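Local coordinates for protein hypoxanthine phosphoribosyltransferase (Bacillus anthracis, PDB 4QYI) that probably acts in purine salvage, transferring a phosphoribosyl group from PRPP to hypoxanthine or guanine to form the nucleotide, at residues A26-R31 / A143-F148. Residues are numbered along the deposited sequence; the frame is centred on the assembly and turned at random.
Sequences ALQIER and AEYVGF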
ATOM      1  N   ALA A  26     -16.939   2.900  -2.484  1.00 54.29           N
ATOM      2  CA  ALA A  26     -16.776   1.885  -3.508  1.00 53.04           C
ATOM      3  C   ALA A  26     -18.060   1.745  -4.313  1.00 54.00           C
ATOM      4  O   ALA A  26     -18.006   1.564  -5.519  1.00 53.07           O
ATOM      5  CB  ALA A  26     -16.364   0.553  -2.897  1.00 51.36           C
ATOM      6  N   LEU A  27     -19.217   1.817  -3.659  1.00 55.84           N
ATOM      7  CA  LEU A  27     -20.487   1.721  -4.390  1.00 58.13           C
ATOM      8  C   LEU A  27     -20.639   2.907  -5.353  1.00 56.67           C
ATOM      9  O   LEU A  27     -21.104   2.743  -6.459  1.00 56.50           O
ATOM     10  CB  LEU A  27     -21.679   1.644  -3.428  1.00 61.51           C
ATOM     11  CG  LEU A  27     -21.856   0.343  -2.619  1.00 65.48           C
ATOM     12  CD1 LEU A  27     -22.878   0.535  -1.502  1.00 65.95           C
ATOM     13  CD2 LEU A  27     -22.248  -0.833  -3.519  1.00 67.78           C
ATOM     14  N   GLN A  28     -20.265   4.098  -4.910  1.00 57.20           N
ATOM     15  CA  GLN A  28     -20.364   5.290  -5.752  1.00 58.48           C
ATOM     16  C   GLN A  28     -19.479   5.136  -6.993  1.00 57.01           C
ATOM     17  O   GLN A  28     -19.888   5.444  -8.104  1.00 55.30           O
ATOM     18  CB  GLN A  28     -19.959   6.514  -4.959  1.00 59.99           C
ATOM     19  CG  GLN A  28     -20.848   6.791  -3.763  1.00 63.06           C
ATOM     20  CD  GLN A  28     -20.358   7.959  -2.930  1.00 65.59           C
ATOM     21  OE1 GLN A  28     -19.533   8.745  -3.374  1.00 62.99           O
ATOM     22  NE2 GLN A  28     -20.865   8.067  -1.709  1.00 66.94           N
ATOM     23  N   ILE A  29     -18.276   4.615  -6.791  1.00 56.17           N
ATOM     24  CA  ILE A  29     -17.362   4.352  -7.897  1.00 55.58           C
ATOM     25  C   ILE A  29     -17.928   3.304  -8.869  1.00 52.69           C
ATOM     26  O   ILE A  29     -17.909   3.497 -10.077  1.00 51.28           O
ATOM     27  CB  ILE A  29     -15.988   3.918  -7.362  1.00 53.84           C
ATOM     28  CG1 ILE A  29     -15.346   5.111  -6.653  1.00 54.31           C
ATOM     29  CG2 ILE A  29     -15.113   3.370  -8.488  1.00 54.78           C
ATOM     30  CD1 ILE A  29     -14.123   4.754  -5.846  1.00 53.16           C
ATOM     31  N   GLU A  30     -18.404   2.179  -8.354  1.00 53.01           N
ATOM     32  CA  GLU A  30     -19.001   1.157  -9.221  1.00 53.20           C
ATOM     33  C   GLU A  30     -20.140   1.747 -10.081  1.00 56.53           C
ATOM     34  O   GLU A  30     -20.310   1.402 -11.250  1.00 57.28           O
ATOM     35  CB  GLU A  30     -19.543   0.006  -8.380  1.00 53.95           C
ATOM     36  CG  GLU A  30     -18.474  -0.850  -7.708  1.00 54.33           C
ATOM     37  CD  GLU A  30     -19.068  -1.949  -6.826  1.00 54.16           C
ATOM     38  OE1 GLU A  30     -20.085  -1.705  -6.144  1.00 58.66           O
ATOM     39  OE2 GLU A  30     -18.545  -3.071  -6.827  1.00 53.92           O
ATOM     40  N   ARG A  31     -20.946   2.620  -9.504  1.00 59.78           N
ATOM     41  CA  ARG A  31     -22.044   3.225 -10.250  1.00 64.42           C
ATOM     42  C   ARG A  31     -21.600   4.078 -11.391  1.00 60.63           C
ATOM     43  O   ARG A  31     -22.214   4.070 -12.437  1.00 61.03           O
ATOM     44  CB  ARG A  31     -22.827   4.101  -9.314  1.00 71.82           C
ATOM     45  CG  ARG A  31     -23.939   4.927  -9.902  1.00 79.90           C
ATOM     46  CD  ARG A  31     -24.502   5.778  -8.766  1.00 90.69           C
ATOM     47  NE  ARG A  31     -23.443   6.620  -8.183  1.00104.83           N
ATOM     48  CZ  ARG A  31     -23.052   7.807  -8.649  1.00115.27           C
ATOM     49  NH1 ARG A  31     -22.069   8.465  -8.033  1.00104.75           N
ATOM     50  NH2 ARG A  31     -23.622   8.341  -9.724  1.00127.03           N
ATOM     51  N   ALA A 143     -13.239  16.981  -5.337  1.00 82.40           N
ATOM     52  CA  ALA A 143     -13.054  15.545  -5.457  1.00 74.61           C
ATOM     53  C   ALA A 143     -14.417  14.927  -5.686  1.00 72.72           C
ATOM     54  O   ALA A 143     -15.384  15.240  -4.961  1.00 79.38           O
ATOM     55  CB  ALA A 143     -12.424  14.989  -4.192  1.00 73.80           C
ATOM     56  N   GLU A 144     -14.495  14.014  -6.653  1.00 67.67           N
ATOM     57  CA  GLU A 144     -15.749  13.357  -6.943  1.00 67.41           C
ATOM     58  C   GLU A 144     -16.169  12.433  -5.802  1.00 62.55           C
ATOM     59  O   GLU A 144     -17.357  12.227  -5.567  1.00 66.30           O
ATOM     60  CB  GLU A 144     -15.683  12.590  -8.270  1.00 66.68           C
ATOM     61  CG  GLU A 144     -15.685  13.473  -9.520  1.00 71.13           C
ATOM     62  CD  GLU A 144     -14.391  14.245  -9.819  1.00 75.71           C
ATOM     63  OE1 GLU A 144     -13.295  13.996  -9.247  1.00 76.14           O
ATOM     64  OE2 GLU A 144     -14.471  15.121 -10.701  1.00 80.74           O
ATOM     65  N   TYR A 145     -15.205  11.865  -5.090  1.00 60.06           N
ATOM     66  CA  TYR A 145     -15.510  10.936  -3.999  1.00 58.79           C
ATOM     67  C   TYR A 145     -14.819  11.424  -2.749  1.00 59.93           C
ATOM     68  O   TYR A 145     -13.603  11.575  -2.739  1.00 58.55           O
ATOM     69  CB  TYR A 145     -15.054   9.505  -4.368  1.00 56.44           C
ATOM     70  CG  TYR A 145     -15.510   9.112  -5.753  1.00 54.62           C
ATOM     71  CD1 TYR A 145     -16.809   8.700  -5.978  1.00 55.75           C
ATOM     72  CD2 TYR A 145     -14.653   9.147  -6.839  1.00 53.92           C
ATOM     73  CE1 TYR A 145     -17.239   8.337  -7.247  1.00 55.22           C
ATOM     74  CE2 TYR A 145     -15.078   8.783  -8.110  1.00 54.48           C
ATOM     75  CZ  TYR A 145     -16.370   8.375  -8.304  1.00 54.65           C
ATOM     76  OH  TYR A 145     -16.783   8.028  -9.563  1.00 55.51           O
ATOM     77  N   VAL A 146     -15.598  11.649  -1.693  1.00 61.02           N
ATOM     78  CA  VAL A 146     -15.076  12.142  -0.429  1.00 61.37           C
ATOM     79  C   VAL A 146     -15.623  11.336   0.742  1.00 59.92           C
ATOM     80  O   VAL A 146     -16.831  11.196   0.889  1.00 60.30           O
ATOM     81  CB  VAL A 146     -15.480  13.612  -0.201  1.00 62.82           C
ATOM     82  CG1 VAL A 146     -14.936  14.108   1.124  1.00 62.67           C
ATOM     83  CG2 VAL A 146     -14.974  14.484  -1.337  1.00 64.09           C
ATOM     84  N   GLY A 147     -14.731  10.820   1.582  1.00 57.62           N
ATOM     85  CA  GLY A 147     -15.144  10.062   2.744  1.00 59.43           C
ATOM     86  C   GLY A 147     -15.703  10.917   3.866  1.00 62.50           C
ATOM     87  O   GLY A 147     -16.856  10.764   4.269  1.00 64.48           O
ATOM     88  N   PHE A 148     -14.880  11.836   4.359  1.00 64.45           N
ATOM     89  CA  PHE A 148     -15.257  12.676   5.477  1.00 66.18           C
ATOM     90  C   PHE A 148     -14.673  14.068   5.383  1.00 68.94           C
ATOM     91  O   PHE A 148     -13.537  14.257   4.937  1.00 67.91           O
ATOM     92  CB  PHE A 148     -14.707  12.080   6.768  1.00 65.49           C
ATOM     93  CG  PHE A 148     -15.109  10.660   7.015  1.00 65.38           C
ATOM     94  CD1 PHE A 148     -14.365   9.618   6.480  1.00 63.39           C
ATOM     95  CD2 PHE A 148     -16.187  10.359   7.838  1.00 66.97           C
ATOM     96  CE1 PHE A 148     -14.705   8.304   6.740  1.00 63.27           C
ATOM     97  CE2 PHE A 148     -16.531   9.048   8.098  1.00 66.85           C
ATOM     98  CZ  PHE A 148     -15.785   8.023   7.551  1.00 64.51           C
TER
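With CG1 of Ile29 set beside its own backbone N (chi1 -68°) and CG of Tyr145 likewise beside its N, the isoleucine methylene comes to rest over the face of the tyrosine ring. The contact is helix-on-sheet packing in the type I phosphoribosyltransferase fold: residues 26-31 are the C-terminal part of helix 15-32, and residues 143-148 carry Tyr145 at the start of strand 145-149, a parallel neighbour of strand 124-129 in the mixed sheet. Ile29 CG1 stands 3.7 Å from the centroid of the Tyr145 ring and 8° off its normal, a nearly centred CH-pi contact. Its nearest ring atom is Tyr145 CE1, at 3.8 Å, but the other five carbons are hardly farther. The opposite face is met near its rim by CB of the preceding residue, Glu144, and the aromatic plane is thus sandwiched between two aliphatic carbons. Gln28, one residue earlier on the helix, takes the edge instead. Its side chain, stretched out past CG, runs antiparallel alongside that of Tyr145 and brings OE1 into the ring plane, 3.8 Å from Tyr145 CD1; the amide is turned 37° from the ring. This is a van der Waals approach, and no hydrogen bond links the two segments. Gln28 CB lies 4.0 Å from both Tyr145 CD1 and CE1. The polar end of the tyrosine is held by Asp32, one residue beyond segment 26-31, whose OD2 is hydrogen-bonded to Tyr145 OH; Phe33 also touches the Tyr145 side chain. Backbone hydrogen bonds to Phe127 and Thr129 fix the base of Tyr145 in the sheet. The hydroxyl end of the ring also lies near the helix backbone, with Tyr145 OH 4.1 Å from Ile29 CA.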